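Local coordinates for protein Myo-inositol 2-dehydrogenase (Lactobacillus plantarum WCFS1, PDB 3CEA) that probably oxidises myo-inositol at its 2-position with NAD as the coenzyme, which binds to a Rossmann-type domain, at residues T296-T299 and D300-Q303. Residues are numbered along the deposited sequence; the frame is centred on the assembly and turned at random.
Sequences TAFT and DEVQ
Glu301 lies alongside Phe298, three residues earlier on helix 295-311, and its side chain can be followed along that flank. CB rests against the carbonyl oxygen of Ala297, the same oxygen that accepts the backbone N-H of Glu301 at 2.9 Å from N to O. With chi1 at 73°, CG is placed between the backbone N and the carbonyl carbon, and there it touches two carbonyl oxygens of the preceding turn, coming within 3.2 Å of Phe298 O. From CG the chain runs out extended, in the same general direction as the phenylalanine side chain, until OE2 reaches the ring at its edge, near the ring plane, 3.5 Å from Phe298 CD1. The carboxylate is turned 51° against the ring, and an oxygen at this rim would face the weakly positive C-H edge of the ring, which is probably mildly favourable. Beyond the pair, His23 meets the phenylalanine ring almost perpendicularly and Met131 touches both side chains.

Phe298 O is also approached by Val302 CG2 at 3.3 Å, while the hydrogen bond it accepts from Val302 N is weak. On the exposed flank Asp300 and Thr296 lie side by side, the methyl CG2 of Thr296 3.6 Å from Asp300 OD2. The backbones of the same two residues are joined by a short hydrogen bond, 2.7 Å from Asp300 N to Thr296 O. Three residues on, Gln303 N makes the same kind of backbone hydrogen bond to Thr299 O.

These i to i+3 and i to i+4 contacts are those of a regular alpha-helix, here packed against helix 20-29 of the Rossmann domain, with Phe298 forming part of the NAD pocket.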
loop_
_atom_site.group_PDB
_atom_site.type_symbol
_atom_site.label_atom_id
_atom_site.label_comp_id
_atom_site.label_asym_id
_atom_site.label_seq_id
_atom_site.Cartn_x
_atom_site.Cartn_y
_atom_site.Cartn_z
ATOM N N THR A 296 19.244 13.459 -0.946
ATOM C CA THR A 296 18.818 14.864 -1.019
ATOM C C THR A 296 19.057 15.605 0.303
ATOM O O THR A 296 19.561 16.731 0.302
ATOM C CB THR A 296 17.335 14.995 -1.440
ATOM O OG1 THR A 296 17.087 14.189 -2.598
ATOM C CG2 THR A 296 16.984 16.444 -1.757
ATOM N N ALA A 297 18.701 14.967 1.420
ATOM C CA ALA A 297 18.917 15.538 2.753
ATOM C C ALA A 297 20.394 15.830 3.020
ATOM O O ALA A 297 20.726 16.862 3.600
ATOM C CB ALA A 297 18.345 14.624 3.829
ATOM N N PHE A 298 21.268 14.915 2.595
ATOM C CA PHE A 298 22.719 15.105 2.683
ATOM C C PHE A 298 23.180 16.305 1.865
ATOM O O PHE A 298 24.046 17.063 2.300
ATOM C CB PHE A 298 23.462 13.863 2.196
ATOM C CG PHE A 298 23.517 12.743 3.198
ATOM C CD1 PHE A 298 24.031 12.952 4.477
ATOM C CD2 PHE A 298 23.088 11.465 2.847
ATOM C CE1 PHE A 298 24.096 11.913 5.398
ATOM C CE2 PHE A 298 23.150 10.414 3.763
ATOM C CZ PHE A 298 23.654 10.638 5.041
ATOM N N THR A 299 22.611 16.461 0.673
ATOM C CA THR A 299 22.928 17.590 -0.190
ATOM C C THR A 299 22.423 18.885 0.443
ATOM O O THR A 299 23.182 19.843 0.588
ATOM C CB THR A 299 22.343 17.394 -1.607
ATOM O OG1 THR A 299 22.929 16.230 -2.200
ATOM C CG2 THR A 299 22.628 18.595 -2.500
ATOM N N ASP A 300 21.153 18.892 0.844
ATOM C CA ASP A 300 20.524 20.083 1.412
ATOM C C ASP A 300 21.189 20.584 2.701
ATOM O O ASP A 300 21.288 21.800 2.912
ATOM C CB ASP A 300 19.016 19.863 1.610
ATOM C CG ASP A 300 18.243 19.816 0.286
ATOM O OD1 ASP A 300 18.812 20.172 -0.771
ATOM O OD2 ASP A 300 17.053 19.427 0.303
ATOM N N GLU A 301 21.653 19.661 3.546
ATOM C CA GLU A 301 22.320 20.034 4.804
ATOM C C GLU A 301 23.697 20.655 4.580
ATOM O O GLU A 301 24.073 21.603 5.274
ATOM C CB GLU A 301 22.425 18.847 5.771
ATOM C CG GLU A 301 23.449 17.789 5.390
ATOM C CD GLU A 301 23.838 16.888 6.542
ATOM O OE1 GLU A 301 23.492 17.198 7.704
ATOM O OE2 GLU A 301 24.504 15.866 6.281
ATOM N N VAL A 302 24.443 20.110 3.620
ATOM C CA VAL A 302 25.769 20.621 3.282
ATOM C C VAL A 302 25.643 21.993 2.623
ATOM O O VAL A 302 26.441 22.892 2.894
ATOM C CB VAL A 302 26.566 19.622 2.401
ATOM C CG1 VAL A 302 27.813 20.273 1.811
ATOM C CG2 VAL A 302 26.954 18.398 3.219
ATOM N N GLN A 303 24.625 22.147 1.778
ATOM C CA GLN A 303 24.303 23.437 1.179
ATOM C C GLN A 303 23.945 24.461 2.257
ATOM O O GLN A 303 24.361 25.617 2.179
ATOM C CB GLN A 303 23.158 23.302 0.169
ATOM C CG GLN A 303 22.856 24.581 -0.616
ATOM C CD GLN A 303 23.953 24.935 -1.602
ATOM O OE1 GLN A 303 24.170 24.229 -2.588
ATOM N NE2 GLN A 303 24.650 26.036 -1.341
#